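Local coordinates for heat shock protein, putative (Plasmodium falciparum, PDB 1Y6Z) that is the middle domain of a putative Hsp90-family chaperone, which as a whole probably binds ATP and assists the folding of client proteins, at residues Phe86-Leu97 and Leu121-Ser132. Sequence-based numbering, arbitrary orientation.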
ATOM      1  N   PHE B  86      10.184  20.732  10.892  1.00 42.17           N
ATOM      2  CA  PHE B  86      10.162  19.294  11.052  1.00 42.39           C
ATOM      3  C   PHE B  86      10.349  18.530   9.715  1.00 42.28           C
ATOM      4  O   PHE B  86      10.768  17.365   9.703  1.00 41.74           O
ATOM      5  CB  PHE B  86       8.877  18.879  11.742  1.00 42.34           C
ATOM      6  CG  PHE B  86       8.879  17.474  12.140  1.00 43.98           C
ATOM      7  CD1 PHE B  86       9.610  17.065  13.251  1.00 42.34           C
ATOM      8  CD2 PHE B  86       8.224  16.513  11.358  1.00 47.28           C
ATOM      9  CE1 PHE B  86       9.632  15.730  13.611  1.00 44.90           C
ATOM     10  CE2 PHE B  86       8.259  15.161  11.715  1.00 46.72           C
ATOM     11  CZ  PHE B  86       8.951  14.778  12.843  1.00 44.49           C
ATOM     12  N   SER B  87      10.015  19.201   8.608  1.00 42.02           N
ATOM     13  CA  SER B  87      10.176  18.673   7.263  1.00 42.63           C
ATOM     14  C   SER B  87      11.634  18.394   6.812  1.00 42.83           C
ATOM     15  O   SER B  87      11.853  17.647   5.842  1.00 42.27           O
ATOM     16  CB  SER B  87       9.525  19.629   6.263  1.00 42.42           C
ATOM     17  OG  SER B  87       8.116  19.580   6.378  1.00 44.37           O
ATOM     18  N   GLU B  88      12.608  19.002   7.499  1.00 42.63           N
ATOM     19  CA  GLU B  88      14.053  18.765   7.254  1.00 42.62           C
ATOM     20  C   GLU B  88      14.501  17.311   7.496  1.00 42.00           C
ATOM     21  O   GLU B  88      15.579  16.890   7.051  1.00 41.08           O
ATOM     22  CB  GLU B  88      14.894  19.628   8.176  1.00 43.04           C
ATOM     23  CG  GLU B  88      15.014  21.067   7.818  1.00 47.93           C
ATOM     24  CD  GLU B  88      16.049  21.758   8.710  1.00 53.79           C
ATOM     25  OE1 GLU B  88      17.230  21.316   8.696  1.00 55.40           O
ATOM     26  OE2 GLU B  88      15.676  22.724   9.425  1.00 55.38           O
ATOM     27  N   SER B  89      13.692  16.564   8.231  1.00 40.72           N
ATOM     28  CA  SER B  89      13.993  15.174   8.469  1.00 40.69           C
ATOM     29  C   SER B  89      13.168  14.191   7.592  1.00 39.27           C
ATOM     30  O   SER B  89      13.445  12.972   7.587  1.00 38.17           O
ATOM     31  CB  SER B  89      13.867  14.880   9.974  1.00 41.39           C
ATOM     32  OG  SER B  89      12.555  15.171  10.429  1.00 45.79           O
ATOM     33  N   ILE B  90      12.163  14.689   6.859  1.00 36.72           N
ATOM     34  CA  ILE B  90      11.393  13.781   5.995  1.00 35.54           C
ATOM     35  C   ILE B  90      11.992  13.854   4.584  1.00 33.44           C
ATOM     36  O   ILE B  90      12.715  14.803   4.300  1.00 32.89           O
ATOM     37  CB  ILE B  90       9.810  13.990   6.095  1.00 35.78           C
ATOM     38  CG1 ILE B  90       9.327  15.181   5.279  1.00 35.22           C
ATOM     39  CG2 ILE B  90       9.374  14.214   7.549  1.00 37.58           C
ATOM     40  CD1 ILE B  90       7.779  15.174   5.087  1.00 37.48           C
ATOM     41  N   PRO B  91      11.734  12.846   3.703  1.00 31.42           N
ATOM     42  CA  PRO B  91      12.306  12.911   2.343  1.00 29.94           C
ATOM     43  C   PRO B  91      11.965  14.238   1.703  1.00 27.49           C
ATOM     44  O   PRO B  91      10.875  14.739   1.894  1.00 25.46           O
ATOM     45  CB  PRO B  91      11.587  11.793   1.613  1.00 30.49           C
ATOM     46  CG  PRO B  91      11.423  10.752   2.749  1.00 31.98           C
ATOM     47  CD  PRO B  91      10.955  11.624   3.908  1.00 31.47           C
ATOM     48  N   ARG B  92      12.903  14.838   1.003  1.00 25.24           N
ATOM     49  CA  ARG B  92      12.598  16.188   0.521  1.00 25.29           C
ATOM     50  C   ARG B  92      11.569  16.202  -0.595  1.00 24.09           C
ATOM     51  O   ARG B  92      10.980  17.269  -0.906  1.00 23.11           O
ATOM     52  CB  ARG B  92      13.873  16.896   0.054  1.00 27.61           C
ATOM     53  CG  ARG B  92      14.401  16.418  -1.295  1.00 24.83           C
ATOM     54  CD  ARG B  92      15.664  17.253  -1.713  1.00 26.12           C
ATOM     55  NE  ARG B  92      16.125  16.867  -3.043  1.00 29.65           N
ATOM     56  CZ  ARG B  92      16.990  17.578  -3.783  1.00 32.49           C
ATOM     57  NH1 ARG B  92      17.512  18.703  -3.315  1.00 32.48           N
ATOM     58  NH2 ARG B  92      17.346  17.162  -4.972  1.00 32.29           N
ATOM     59  N   TRP B  93      11.297  15.044  -1.208  1.00 22.02           N
ATOM     60  CA  TRP B  93      10.249  15.065  -2.228  1.00 22.02           C
ATOM     61  C   TRP B  93       8.870  15.412  -1.603  1.00 20.47           C
ATOM     62  O   TRP B  93       7.979  15.832  -2.311  1.00 22.60           O
ATOM     63  CB  TRP B  93      10.186  13.787  -3.049  1.00 20.66           C
ATOM     64  CG  TRP B  93       9.648  12.635  -2.336  1.00 22.08           C
ATOM     65  CD1 TRP B  93      10.351  11.783  -1.553  1.00 20.70           C
ATOM     66  CD2 TRP B  93       8.262  12.200  -2.292  1.00 19.98           C
ATOM     67  NE1 TRP B  93       9.509  10.851  -1.008  1.00 20.75           N
ATOM     68  CE2 TRP B  93       8.230  11.047  -1.496  1.00 22.64           C
ATOM     69  CE3 TRP B  93       7.062  12.653  -2.906  1.00 20.47           C
ATOM     70  CZ2 TRP B  93       7.022  10.330  -1.239  1.00 23.33           C
ATOM     71  CZ3 TRP B  93       5.866  11.916  -2.692  1.00 20.68           C
ATOM     72  CH2 TRP B  93       5.862  10.785  -1.842  1.00 23.42           C
ATOM     73  N   LEU B  94       8.741  15.289  -0.286  1.00 20.20           N
ATOM     74  CA  LEU B  94       7.516  15.644   0.429  1.00 19.76           C
ATOM     75  C   LEU B  94       7.481  17.039   1.052  1.00 20.18           C
ATOM     76  O   LEU B  94       6.592  17.315   1.863  1.00 21.25           O
ATOM     77  CB  LEU B  94       7.276  14.637   1.555  1.00 19.91           C
ATOM     78  CG  LEU B  94       6.794  13.328   0.948  1.00 22.49           C
ATOM     79  CD1 LEU B  94       6.974  12.307   2.038  1.00 24.64           C
ATOM     80  CD2 LEU B  94       5.288  13.463   0.495  1.00 25.12           C
ATOM     81  N   THR B  95       8.421  17.894   0.653  1.00 21.15           N
ATOM     82  CA  THR B  95       8.551  19.282   1.129  1.00 21.85           C
ATOM     83  C   THR B  95       7.273  20.090   0.887  1.00 21.20           C
ATOM     84  O   THR B  95       7.040  21.074   1.572  1.00 19.45           O
ATOM     85  CB  THR B  95       9.754  20.030   0.474  1.00 21.16           C
ATOM     86  OG1 THR B  95       9.976  21.310   1.123  1.00 24.85           O
ATOM     87  CG2 THR B  95       9.555  20.247  -1.024  1.00 22.40           C
ATOM     88  N   PHE B  96       6.473  19.679  -0.092  1.00 19.72           N
ATOM     89  CA  PHE B  96       5.229  20.448  -0.435  1.00 19.30           C
ATOM     90  C   PHE B  96       4.117  20.209   0.581  1.00 20.09           C
ATOM     91  O   PHE B  96       3.175  20.970   0.621  1.00 20.69           O
ATOM     92  CB  PHE B  96       4.726  20.163  -1.852  1.00 18.91           C
ATOM     93  CG  PHE B  96       4.260  18.732  -2.058  1.00 18.91           C
ATOM     94  CD1 PHE B  96       5.134  17.757  -2.494  1.00 19.15           C
ATOM     95  CD2 PHE B  96       2.930  18.370  -1.766  1.00 21.61           C
ATOM     96  CE1 PHE B  96       4.726  16.424  -2.717  1.00 19.16           C
ATOM     97  CE2 PHE B  96       2.512  17.001  -1.933  1.00 22.54           C
ATOM     98  CZ  PHE B  96       3.402  16.062  -2.424  1.00 22.74           C
ATOM     99  N   LEU B  97       4.200  19.167   1.421  1.00 18.18           N
ATOM    100  CA  LEU B  97       3.163  18.937   2.410  1.00 19.48           C
ATOM    101  C   LEU B  97       3.181  20.066   3.483  1.00 19.24           C
ATOM    102  O   LEU B  97       4.238  20.576   3.831  1.00 20.32           O
ATOM    103  CB  LEU B  97       3.488  17.612   3.187  1.00 18.99           C
ATOM    104  CG  LEU B  97       3.369  16.260   2.518  1.00 24.76           C
ATOM    105  CD1 LEU B  97       3.695  15.225   3.659  1.00 23.70           C
ATOM    106  CD2 LEU B  97       1.972  16.034   2.106  1.00 25.12           C
ATOM    107  N   LEU B 121      12.339   9.625  15.957  1.00 51.34           N
ATOM    108  CA  LEU B 121      11.920  10.690  15.086  1.00 48.16           C
ATOM    109  C   LEU B 121      11.712   9.998  13.768  1.00 45.89           C
ATOM    110  O   LEU B 121      10.799  10.329  12.996  1.00 44.21           O
ATOM    111  CB  LEU B 121      13.019  11.719  14.947  1.00 49.07           C
ATOM    112  CG  LEU B 121      12.536  13.057  14.405  1.00 49.57           C
ATOM    113  CD1 LEU B 121      11.965  13.844  15.588  1.00 51.13           C
ATOM    114  CD2 LEU B 121      13.689  13.786  13.751  1.00 50.06           C
ATOM    115  N   SER B 122      12.570   9.005  13.565  1.00 42.64           N
ATOM    116  CA  SER B 122      12.594   8.162  12.411  1.00 41.01           C
ATOM    117  C   SER B 122      11.259   7.398  12.253  1.00 39.67           C
ATOM    118  O   SER B 122      10.781   7.195  11.147  1.00 37.09           O
ATOM    119  CB  SER B 122      13.734   7.188  12.582  1.00 41.80           C
ATOM    120  OG  SER B 122      13.979   6.478  11.398  1.00 44.41           O
ATOM    121  N   ILE B 123      10.707   6.951  13.373  1.00 37.82           N
ATOM    122  CA  ILE B 123       9.419   6.275  13.401  1.00 37.77           C
ATOM    123  C   ILE B 123       8.300   7.231  12.967  1.00 36.77           C
ATOM    124  O   ILE B 123       7.443   6.887  12.147  1.00 34.92           O
ATOM    125  CB  ILE B 123       9.150   5.777  14.816  1.00 37.84           C
ATOM    126  CG1 ILE B 123       9.908   4.450  15.019  1.00 38.74           C
ATOM    127  CG2 ILE B 123       7.645   5.672  15.088  1.00 38.34           C
ATOM    128  CD1 ILE B 123      10.241   4.171  16.438  1.00 40.28           C
ATOM    129  N   ILE B 124       8.311   8.427  13.537  1.00 35.88           N
ATOM    130  CA  ILE B 124       7.304   9.422  13.163  1.00 36.57           C
ATOM    131  C   ILE B 124       7.417   9.739  11.654  1.00 35.75           C
ATOM    132  O   ILE B 124       6.395   9.743  10.948  1.00 36.18           O
ATOM    133  CB  ILE B 124       7.343  10.694  14.059  1.00 35.91           C
ATOM    134  CG1 ILE B 124       7.011  10.311  15.514  1.00 37.76           C
ATOM    135  CG2 ILE B 124       6.324  11.736  13.562  1.00 36.31           C
ATOM    136  CD1 ILE B 124       7.240  11.419  16.527  1.00 37.59           C
ATOM    137  N   ASN B 125       8.641   9.994  11.178  1.00 35.24           N
ATOM    138  CA  ASN B 125       8.910  10.252   9.774  1.00 35.06           C
ATOM    139  C   ASN B 125       8.358   9.169   8.855  1.00 34.81           C
ATOM    140  O   ASN B 125       7.709   9.459   7.846  1.00 34.16           O
ATOM    141  CB  ASN B 125      10.412  10.410   9.527  1.00 35.43           C
ATOM    142  CG  ASN B 125      10.978  11.680  10.162  1.00 38.83           C
ATOM    143  OD1 ASN B 125      12.192  11.817  10.313  1.00 42.37           O
ATOM    144  ND2 ASN B 125      10.086  12.594  10.580  1.00 36.45           N
ATOM    145  N   LYS B 126       8.646   7.911   9.194  1.00 33.17           N
ATOM    146  CA  LYS B 126       8.164   6.793   8.392  1.00 32.72           C
ATOM    147  C   LYS B 126       6.642   6.728   8.277  1.00 28.49           C
ATOM    148  O   LYS B 126       6.147   6.452   7.224  1.00 28.20           O
ATOM    149  CB  LYS B 126       8.712   5.461   8.962  1.00 33.03           C
ATOM    150  CG  LYS B 126       8.758   4.383   7.874  1.00 39.81           C
ATOM    151  CD  LYS B 126       8.841   2.975   8.473  1.00 44.71           C
ATOM    152  CE  LYS B 126       8.147   1.999   7.528  1.00 45.99           C
ATOM    153  NZ  LYS B 126       8.587   0.595   7.801  1.00 47.70           N
ATOM    154  N   ARG B 127       5.930   6.981   9.376  1.00 27.70           N
ATOM    155  CA  ARG B 127       4.461   6.922   9.459  1.00 27.01           C
ATOM    156  C   ARG B 127       3.898   8.072   8.610  1.00 26.28           C
ATOM    157  O   ARG B 127       2.883   7.938   7.931  1.00 23.75           O
ATOM    158  CB  ARG B 127       4.045   7.202  10.891  1.00 28.35           C
ATOM    159  CG  ARG B 127       3.460   6.092  11.831  1.00 33.69           C
ATOM    160  CD  ARG B 127       4.089   4.760  11.787  1.00 37.92           C
ATOM    161  NE  ARG B 127       3.936   3.980  13.051  1.00 40.74           N
ATOM    162  CZ  ARG B 127       2.788   3.560  13.600  1.00 42.45           C
ATOM    163  NH1 ARG B 127       2.815   2.817  14.721  1.00 43.84           N
ATOM    164  NH2 ARG B 127       1.605   3.853  13.058  1.00 39.12           N
ATOM    165  N   ILE B 128       4.554   9.216   8.703  1.00 25.21           N
ATOM    166  CA  ILE B 128       4.148  10.348   7.858  1.00 24.34           C
ATOM    167  C   ILE B 128       4.240  10.019   6.369  1.00 23.38           C
ATOM    168  O   ILE B 128       3.349  10.346   5.610  1.00 22.08           O
ATOM    169  CB  ILE B 128       4.942  11.598   8.207  1.00 25.98           C
ATOM    170  CG1 ILE B 128       4.397  12.165   9.513  1.00 25.75           C
ATOM    171  CG2 ILE B 128       4.767  12.690   7.121  1.00 26.56           C
ATOM    172  CD1 ILE B 128       5.095  13.414   9.967  1.00 31.25           C
ATOM    173  N   VAL B 129       5.340   9.417   5.926  1.00 23.40           N
ATOM    174  CA  VAL B 129       5.518   9.133   4.501  1.00 23.61           C
ATOM    175  C   VAL B 129       4.465   8.144   4.032  1.00 23.89           C
ATOM    176  O   VAL B 129       3.847   8.301   2.970  1.00 21.91           O
ATOM    177  CB  VAL B 129       6.947   8.616   4.227  1.00 24.32           C
ATOM    178  CG1 VAL B 129       7.135   8.202   2.756  1.00 23.56           C
ATOM    179  CG2 VAL B 129       7.934   9.657   4.666  1.00 22.55           C
ATOM    180  N   LEU B 130       4.258   7.092   4.808  1.00 24.43           N
ATOM    181  CA  LEU B 130       3.210   6.171   4.485  1.00 24.34           C
ATOM    182  C   LEU B 130       1.774   6.782   4.439  1.00 23.14           C
ATOM    183  O   LEU B 130       1.023   6.449   3.515  1.00 21.52           O
ATOM    184  CB  LEU B 130       3.341   4.884   5.307  1.00 26.27           C
ATOM    185  CG  LEU B 130       4.752   4.252   5.038  1.00 29.55           C
ATOM    186  CD1 LEU B 130       5.004   2.916   5.804  1.00 33.15           C
ATOM    187  CD2 LEU B 130       5.195   4.107   3.514  1.00 28.96           C
ATOM    188  N   LYS B 131       1.413   7.666   5.384  1.00 22.49           N
ATOM    189  CA  LYS B 131       0.090   8.305   5.366  1.00 22.27           C
ATOM    190  C   LYS B 131       0.012   9.223   4.138  1.00 21.35           C
ATOM    191  O   LYS B 131      -1.056   9.357   3.541  1.00 21.21           O
ATOM    192  CB  LYS B 131      -0.184   9.122   6.651  1.00 24.06           C
ATOM    193  CG  LYS B 131      -0.514   8.244   7.849  1.00 24.16           C
ATOM    194  CD  LYS B 131      -1.912   7.745   7.785  1.00 24.77           C
ATOM    195  CE  LYS B 131      -2.195   6.883   9.019  1.00 33.38           C
ATOM    196  NZ  LYS B 131      -3.461   6.149   8.860  1.00 27.70           N
ATOM    197  N   SER B 132       1.140   9.848   3.789  1.00 20.65           N
ATOM    198  CA  SER B 132       1.176  10.800   2.646  1.00 21.47           C
ATOM    199  C   SER B 132       0.964  10.032   1.329  1.00 21.06           C
ATOM    200  O   SER B 132       0.210  10.451   0.506  1.00 21.44           O
ATOM    201  CB  SER B 132       2.542  11.515   2.589  1.00 20.35           C
ATOM    202  OG  SER B 132       2.698  12.325   3.730  1.00 23.06           O
TER
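Phe86 pushes the far end of its ring against the first turns of helix 121-141, where it overlaps Leu121 on one side and Ile128 on the other. Both meet the ring at its edge, near its plane: Leu121 CD1 lies 3.6 Å from Phe86 CE1, and Ile128 CD1 is 4.0 Å from Phe86 CE2. Between them, CG2 of Ile124 comes obliquely to CZ. This reach depends on chi1 of -170°, which swings the ring opposite the backbone nitrogen and outward to the helix. Ser89 adds a lid: its OG stands 4.2 Å above the ring plane, over the centre, and donates a 2.9 Å hydrogen bond to Phe86 O, so that the hydroxyl folds back on the chain just ahead of it. The side chain of Asn125 lies among Phe86, Ser89 and Ile90, its amide plane inclined 61° to the ring.

One helical turn further on, Val129 turns CG2 to both Pro91 and Leu94, 3.7 Å from Pro91 CD and 3.9 Å from Leu94 CD1. Leu94 also lays CD2 against CB of Ser132, and Leu97 brings CD1 to the same serine. The hydroxyl of Ser132 is bonded back to its own helix, OG donating to Ile128 O over 2.8 Å; with the backbone N of Ser132 arriving from the opposite face, that carbonyl is gripped twice.

Within this Hsp90-family middle domain, the arrangement exemplifies one helix face, its contacts recurring every three or four residues, packed against an irregular connection, here between strands 80-83 and 98-103 of the mixed sheet. Ile124 and Ile128 also rest on Val101 of strand 98-103, and Ile128 and Ser132 on Leu51 of strand 47-53, while Trp93 and Phe96 carry the loop onto helix 145-164.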